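Long-range contacts in ruler protein (Pseudomonas aeruginosa, PDB 5CUK), which probably acts as the molecular ruler that senses needle length in type III secretion, and is represented here by its C-terminal substrate-specificity (SS) domain: residues A[14-18]-A[79-84]; A[46-50]-A[62-66]. One frame throughout, in Å; residues are numbered along the deposited sequence.

Contact 1 joins two helices, 11-29 and 77-87, through leucine methyl groups. Contact 2 joins the neighbouring strands 46-54 and 59-65 of the four-stranded sheet. Contact 2 is the more buried of the two and is held by paired backbone hydrogen bonds, with apolar side chains on the helix-facing side. Contact 1 is only partly buried: Leu14, Leu17, Leu80 and Leu84 are buried, Leu18 is partly exposed, and Glu79 and Arg83 fringe the contact with charge. The contacts share no helix or strand, yet they meet where Leu17 CD1 packs on Val50 CG2 at 4.0 Å. Along the chain, the strand pair of contact 2 lies inside the loop that contact 1 closes.

Contact 1: A[14-18]-A[79-84]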
ATOM      1  N   LEU A  14      -0.850   9.104  -4.933  1.00 41.32           N
ATOM      2  CA  LEU A  14      -1.883   8.570  -4.054  1.00 42.75           C
ATOM      3  C   LEU A  14      -2.877   7.763  -4.853  1.00 40.71           C
ATOM      4  O   LEU A  14      -3.137   6.601  -4.547  1.00 40.13           O
ATOM      5  CB  LEU A  14      -2.608   9.688  -3.318  1.00 43.64           C
ATOM      6  CG  LEU A  14      -3.754   9.254  -2.426  1.00 43.13           C
ATOM      7  CD1 LEU A  14      -3.229   8.272  -1.422  1.00 47.60           C
ATOM      8  CD2 LEU A  14      -4.352  10.455  -1.715  1.00 41.57           C
ATOM      9  N   ALA A  15      -3.412   8.371  -5.906  1.00 40.84           N
ATOM     10  CA  ALA A  15      -4.386   7.686  -6.746  1.00 41.92           C
ATOM     11  C   ALA A  15      -3.878   6.317  -7.243  1.00 39.32           C
ATOM     12  O   ALA A  15      -4.569   5.311  -7.090  1.00 44.19           O
ATOM     13  CB  ALA A  15      -4.777   8.579  -7.924  1.00 39.53           C
ATOM     14  N   ARG A  16      -2.679   6.259  -7.807  1.00 38.00           N
ATOM     15  CA  ARG A  16      -2.213   5.031  -8.437  1.00 44.04           C
ATOM     16  C   ARG A  16      -1.944   3.996  -7.353  1.00 43.87           C
ATOM     17  O   ARG A  16      -2.289   2.826  -7.491  1.00 44.78           O
ATOM     18  CB  ARG A  16      -0.974   5.287  -9.295  1.00 46.46           C
ATOM     19  CG  ARG A  16      -0.347   4.015  -9.903  1.00 49.27           C
ATOM     20  CD  ARG A  16      -1.043   3.491 -11.183  1.00 56.71           C
ATOM     21  NE  ARG A  16      -0.734   2.067 -11.419  1.00 56.56           N
ATOM     22  CZ  ARG A  16      -1.563   1.057 -11.139  1.00 62.39           C
ATOM     23  NH1 ARG A  16      -2.767   1.302 -10.644  1.00 63.11           N
ATOM     24  NH2 ARG A  16      -1.204  -0.208 -11.354  1.00 66.61           N
ATOM     25  N   LEU A  17      -1.385   4.463  -6.250  1.00 37.46           N
ATOM     26  CA  LEU A  17      -1.111   3.628  -5.114  1.00 40.07           C
ATOM     27  C   LEU A  17      -2.382   2.972  -4.561  1.00 44.67           C
ATOM     28  O   LEU A  17      -2.413   1.750  -4.324  1.00 41.76           O
ATOM     29  CB  LEU A  17      -0.416   4.447  -4.037  1.00 35.65           C
ATOM     30  CG  LEU A  17       0.230   3.678  -2.909  1.00 45.86           C
ATOM     31  CD1 LEU A  17       0.853   2.392  -3.415  1.00 42.43           C
ATOM     32  CD2 LEU A  17       1.262   4.539  -2.283  1.00 39.35           C
ATOM     33  N   LEU A  18      -3.430   3.774  -4.372  1.00 42.37           N
ATOM     34  CA  LEU A  18      -4.686   3.281  -3.825  1.00 37.69           C
ATOM     35  C   LEU A  18      -5.279   2.243  -4.754  1.00 40.93           C
ATOM     36  O   LEU A  18      -5.671   1.174  -4.316  1.00 41.63           O
ATOM     37  CB  LEU A  18      -5.679   4.427  -3.589  1.00 37.33           C
ATOM     38  CG  LEU A  18      -5.374   5.406  -2.436  1.00 37.21           C
ATOM     39  CD1 LEU A  18      -6.526   6.370  -2.216  1.00 32.00           C
ATOM     40  CD2 LEU A  18      -5.121   4.656  -1.110  1.00 38.62           C
ATOM     41  N   GLU A  79      -2.022  10.244   6.253  1.00 45.36           N
ATOM     42  CA  GLU A  79      -2.987  10.302   5.142  1.00 47.42           C
ATOM     43  C   GLU A  79      -3.114   8.942   4.449  1.00 43.28           C
ATOM     44  O   GLU A  79      -4.183   8.546   3.977  1.00 43.16           O
ATOM     45  CB  GLU A  79      -2.582  11.367   4.101  1.00 47.04           C
ATOM     46  CG  GLU A  79      -3.398  11.305   2.786  1.00 48.81           C
ATOM     47  CD  GLU A  79      -2.761  12.064   1.590  1.00 51.47           C
ATOM     48  OE1 GLU A  79      -3.526  12.529   0.721  1.00 53.59           O
ATOM     49  OE2 GLU A  79      -1.512  12.194   1.497  1.00 48.62           O
ATOM     50  N   LEU A  80      -2.000   8.244   4.344  1.00 38.18           N
ATOM     51  CA  LEU A  80      -2.020   7.020   3.580  1.00 45.97           C
ATOM     52  C   LEU A  80      -2.813   5.923   4.349  1.00 42.47           C
ATOM     53  O   LEU A  80      -3.754   5.352   3.799  1.00 43.32           O
ATOM     54  CB  LEU A  80      -0.593   6.577   3.256  1.00 43.33           C
ATOM     55  CG  LEU A  80      -0.640   5.481   2.200  1.00 49.19           C
ATOM     56  CD1 LEU A  80      -1.456   5.958   1.003  1.00 49.25           C
ATOM     57  CD2 LEU A  80       0.766   5.063   1.794  1.00 50.20           C
ATOM     58  N   LEU A  81      -2.450   5.668   5.610  1.00 42.74           N
ATOM     59  CA  LEU A  81      -3.198   4.769   6.489  1.00 42.45           C
ATOM     60  C   LEU A  81      -4.699   4.991   6.382  1.00 42.59           C
ATOM     61  O   LEU A  81      -5.505   4.065   6.221  1.00 45.96           O
ATOM     62  CB  LEU A  81      -2.755   4.982   7.936  1.00 41.56           C
ATOM     63  CG  LEU A  81      -3.512   4.148   8.982  1.00 48.09           C
ATOM     64  CD1 LEU A  81      -3.480   2.696   8.617  1.00 42.52           C
ATOM     65  CD2 LEU A  81      -2.946   4.323  10.388  1.00 50.80           C
ATOM     66  N   GLU A  82      -5.067   6.255   6.438  1.00 42.97           N
ATOM     67  CA  GLU A  82      -6.443   6.645   6.600  1.00 43.53           C
ATOM     68  C   GLU A  82      -7.263   6.373   5.361  1.00 44.04           C
ATOM     69  O   GLU A  82      -8.416   5.975   5.460  1.00 45.51           O
ATOM     70  CB  GLU A  82      -6.494   8.113   6.971  1.00 47.25           C
ATOM     71  CG  GLU A  82      -7.797   8.800   6.671  1.00 51.55           C
ATOM     72  CD  GLU A  82      -7.742  10.262   7.080  1.00 59.88           C
ATOM     73  OE1 GLU A  82      -6.614  10.810   7.182  1.00 58.04           O
ATOM     74  OE2 GLU A  82      -8.828  10.848   7.298  1.00 59.67           O
ATOM     75  N   ARG A  83      -6.663   6.574   4.196  1.00 39.87           N
ATOM     76  CA  ARG A  83      -7.318   6.257   2.937  1.00 38.04           C
ATOM     77  C   ARG A  83      -7.318   4.764   2.644  1.00 36.14           C
ATOM     78  O   ARG A  83      -8.201   4.256   1.978  1.00 37.87           O
ATOM     79  CB  ARG A  83      -6.619   6.975   1.781  1.00 41.79           C
ATOM     80  CG  ARG A  83      -6.518   8.488   1.979  1.00 43.95           C
ATOM     81  CD  ARG A  83      -7.925   9.076   1.924  1.00 48.36           C
ATOM     82  NE  ARG A  83      -8.610   8.736   0.670  1.00 44.62           N
ATOM     83  CZ  ARG A  83      -8.709   9.585  -0.353  1.00 49.08           C
ATOM     84  NH1 ARG A  83      -8.182  10.799  -0.228  1.00 43.45           N
ATOM     85  NH2 ARG A  83      -9.347   9.235  -1.477  1.00 47.26           N
ATOM     86  N   LEU A  84      -6.276   4.076   3.061  1.00 34.24           N
ATOM     87  CA  LEU A  84      -6.245   2.647   2.848  1.00 40.35           C
ATOM     88  C   LEU A  84      -7.324   2.023   3.758  1.00 40.13           C
ATOM     89  O   LEU A  84      -8.079   1.190   3.302  1.00 38.02           O
ATOM     90  CB  LEU A  84      -4.860   2.087   3.126  1.00 33.58           C
ATOM     91  CG  LEU A  84      -3.815   2.558   2.112  1.00 39.57           C
ATOM     92  CD1 LEU A  84      -2.429   2.289   2.631  1.00 35.10           C
ATOM     93  CD2 LEU A  84      -4.058   1.850   0.805  1.00 36.04           C
TER
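Leu14, Leu17 and Leu18 of 14-18 pack against Leu80 and Leu84 of 79-84. The methyl contacts form the apolar centre. Leu14 CD1 meets Leu80 CD1 at 3.8 Å, the two side chains sliding past each other in opposite directions. The other methyl of Leu80, CD2, meets Leu17 CD2 at 4.1 Å. Here the side chains cross at about a right angle. Leu80 thus places one branch on each of two leucines a helical turn apart. Leu18 CD2 touches Leu84 CD2 at 3.6 Å.

Charged side chains border this centre through apolar contacts. Leu18 lies across the start of the Arg83 chain, with CD2 4.0 Å from Arg83 CB. The Arg83 chain bends at chi2 (-67°) and chi3 (-56°). This folds its guanidinium back over Leu18, whose CD1 lies over one face of the group. Leu14 CD2 approaches the same guanidinium obliquely. That methyl is also 3.3 Å from Glu79 OE1, a close approach of an apolar group to a carboxylate. Glu79 OE2 has a weak hydrogen bond to Leu9 N.

The axes of the two helical segments cross at -45°, 11.3 Å apart at closest approach. Leu80 and Leu84 also touch Leu95 of strand 93-99. The two helices pack at this angle, and helix 77-87 also rests on that strand, which is outermost in the sheet within this chain.

Contact 2: A[46-50]-A[62-66]; sequences GAVEV and EISAS
Ile63 and Val50 are turned so that their branches meet across neighbouring strands. In Ile63, chi1 of -42° sets CG1 beside the backbone N, and chi2 of -57° then carries CD1 to 4.2 Å from Val50 CG2. In Val50, chi1 of 180° leaves CG2 beside its own backbone N. The two side chains lie side by side and point the same way. They form the non-hydrogen-bonded pair of an antiparallel beta hairpin, made of strands 46-54 and 59-65.

The adjacent pair, Glu49 and Ser64, is hydrogen-bonded. Glu49 N donates to Ser64 O at 2.8 Å, and Ser64 N donates back to Glu49 O at 2.9 Å. CA-H...O contacts from Val48 CA to Ser64 O and from Ile63 CA to Glu49 O add to these bonds.

The hairpin forms the middle of the four-stranded sheet. Val50 also packs on Val21 of helix 11-29. Ile63 and Ala65 pack on Leu73 of helix 67-75. On the other face, CB of Glu49 and CB of Ser64 lie 3.9 Å apart. The Glu49 carboxylate turns away from Ser64 and forms a salt bridge with Arg37.

Val48 puts one methyl on each of two residues of the neighbouring strand. CG1 is 3.8 Å from Ile63 CG2, and CG2 is 3.5 Å from Ala65 CB. Beyond this point a water continues the pairing, at the N-cap of helix 67-75. It donates to Ala47 O at 2.8 Å and accepts from Ser66 N at 2.6 Å.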
ATOM      1  N   GLY A  46       8.392   6.768  -8.537  1.00 45.21           N
ATOM      2  CA  GLY A  46       9.190   5.697  -9.119  1.00 46.37           C
ATOM      3  C   GLY A  46       8.616   4.304  -8.929  1.00 45.84           C
ATOM      4  O   GLY A  46       7.412   4.135  -8.708  1.00 46.98           O
ATOM      5  N   ALA A  47       9.472   3.292  -9.029  1.00 42.16           N
ATOM      6  CA  ALA A  47       9.022   1.916  -8.835  1.00 44.51           C
ATOM      7  C   ALA A  47       8.901   1.560  -7.362  1.00 43.86           C
ATOM      8  O   ALA A  47       9.822   1.731  -6.566  1.00 42.75           O
ATOM      9  CB  ALA A  47       9.943   0.939  -9.527  1.00 47.02           C
ATOM     10  N   VAL A  48       7.739   1.026  -7.039  1.00 39.12           N
ATOM     11  CA  VAL A  48       7.316   0.739  -5.699  1.00 36.64           C
ATOM     12  C   VAL A  48       6.772  -0.735  -5.680  1.00 42.52           C
ATOM     13  O   VAL A  48       6.145  -1.183  -6.641  1.00 42.46           O
ATOM     14  CB  VAL A  48       6.267   1.793  -5.315  1.00 41.58           C
ATOM     15  CG1 VAL A  48       5.027   1.206  -4.760  1.00 38.43           C
ATOM     16  CG2 VAL A  48       6.847   2.827  -4.415  1.00 41.83           C
ATOM     17  N   GLU A  49       7.055  -1.497  -4.627  1.00 40.24           N
ATOM     18  CA  GLU A  49       6.461  -2.816  -4.465  1.00 41.08           C
ATOM     19  C   GLU A  49       5.330  -2.755  -3.462  1.00 40.22           C
ATOM     20  O   GLU A  49       5.514  -2.230  -2.367  1.00 39.83           O
ATOM     21  CB  GLU A  49       7.508  -3.835  -4.004  1.00 44.67           C
ATOM     22  CG  GLU A  49       7.019  -5.277  -4.074  1.00 53.47           C
ATOM     23  CD  GLU A  49       6.924  -5.807  -5.524  1.00 54.22           C
ATOM     24  OE1 GLU A  49       7.506  -5.180  -6.454  1.00 55.53           O
ATOM     25  OE2 GLU A  49       6.256  -6.841  -5.716  1.00 52.48           O
ATOM     26  N   VAL A  50       4.161  -3.288  -3.822  1.00 37.67           N
ATOM     27  CA  VAL A  50       3.054  -3.390  -2.886  1.00 35.11           C
ATOM     28  C   VAL A  50       2.882  -4.836  -2.436  1.00 36.29           C
ATOM     29  O   VAL A  50       2.771  -5.706  -3.246  1.00 38.38           O
ATOM     30  CB  VAL A  50       1.746  -2.910  -3.507  1.00 35.80           C
ATOM     31  CG1 VAL A  50       0.614  -3.036  -2.508  1.00 32.69           C
ATOM     32  CG2 VAL A  50       1.887  -1.480  -3.953  1.00 36.64           C
ATOM     33  N   GLU A  62       2.322  -3.487   3.102  1.00 31.49           N
ATOM     34  CA  GLU A  62       3.686  -2.988   3.121  1.00 36.19           C
ATOM     35  C   GLU A  62       4.089  -2.421   1.754  1.00 35.77           C
ATOM     36  O   GLU A  62       3.882  -3.052   0.717  1.00 33.86           O
ATOM     37  CB  GLU A  62       4.635  -4.094   3.541  1.00 40.52           C
ATOM     38  CG  GLU A  62       6.081  -3.680   3.634  1.00 39.39           C
ATOM     39  CD  GLU A  62       6.960  -4.893   3.797  1.00 50.28           C
ATOM     40  OE1 GLU A  62       7.327  -5.213   4.948  1.00 44.81           O
ATOM     41  OE2 GLU A  62       7.261  -5.551   2.769  1.00 56.00           O
ATOM     42  N   ILE A  63       4.606  -1.192   1.771  1.00 38.69           N
ATOM     43  CA  ILE A  63       5.090  -0.536   0.576  1.00 37.05           C
ATOM     44  C   ILE A  63       6.609  -0.456   0.643  1.00 38.24           C
ATOM     45  O   ILE A  63       7.174  -0.013   1.641  1.00 35.92           O
ATOM     46  CB  ILE A  63       4.541   0.899   0.405  1.00 37.29           C
ATOM     47  CG1 ILE A  63       3.050   0.982   0.753  1.00 36.26           C
ATOM     48  CG2 ILE A  63       4.835   1.389  -0.979  1.00 32.66           C
ATOM     49  CD1 ILE A  63       2.171   0.035  -0.060  1.00 33.62           C
ATOM     50  N   SER A  64       7.250  -0.895  -0.428  1.00 36.32           N
ATOM     51  CA  SER A  64       8.691  -0.901  -0.524  1.00 37.19           C
ATOM     52  C   SER A  64       9.049   0.066  -1.632  1.00 45.14           C
ATOM     53  O   SER A  64       8.434   0.050  -2.712  1.00 40.90           O
ATOM     54  CB  SER A  64       9.222  -2.304  -0.814  1.00 45.70           C
ATOM     55  OG  SER A  64       8.753  -3.205   0.169  1.00 43.64           O
ATOM     56  N   ALA A  65      10.029   0.926  -1.348  1.00 42.34           N
ATOM     57  CA  ALA A  65      10.384   2.002  -2.264  1.00 43.36           C
ATOM     58  C   ALA A  65      11.832   2.464  -2.102  1.00 41.99           C
ATOM     59  O   ALA A  65      12.504   2.112  -1.143  1.00 43.47           O
ATOM     60  CB  ALA A  65       9.447   3.182  -2.054  1.00 42.52           C
ATOM     61  N   SER A  66      12.275   3.308  -3.027  1.00 48.59           N
ATOM     62  CA  SER A  66      13.579   3.951  -2.929  1.00 45.94           C
ATOM     63  C   SER A  66      13.628   4.797  -1.651  1.00 46.91           C
ATOM     64  O   SER A  66      12.575   5.082  -1.031  1.00 40.38           O
ATOM     65  CB  SER A  66      13.849   4.791  -4.174  1.00 43.20           C
ATOM     66  OG  SER A  66      13.112   5.994  -4.117  1.00 47.29           O
TER
HETATM   67  O   HOH W   1      11.007   3.915  -5.236  1.00 41.83           O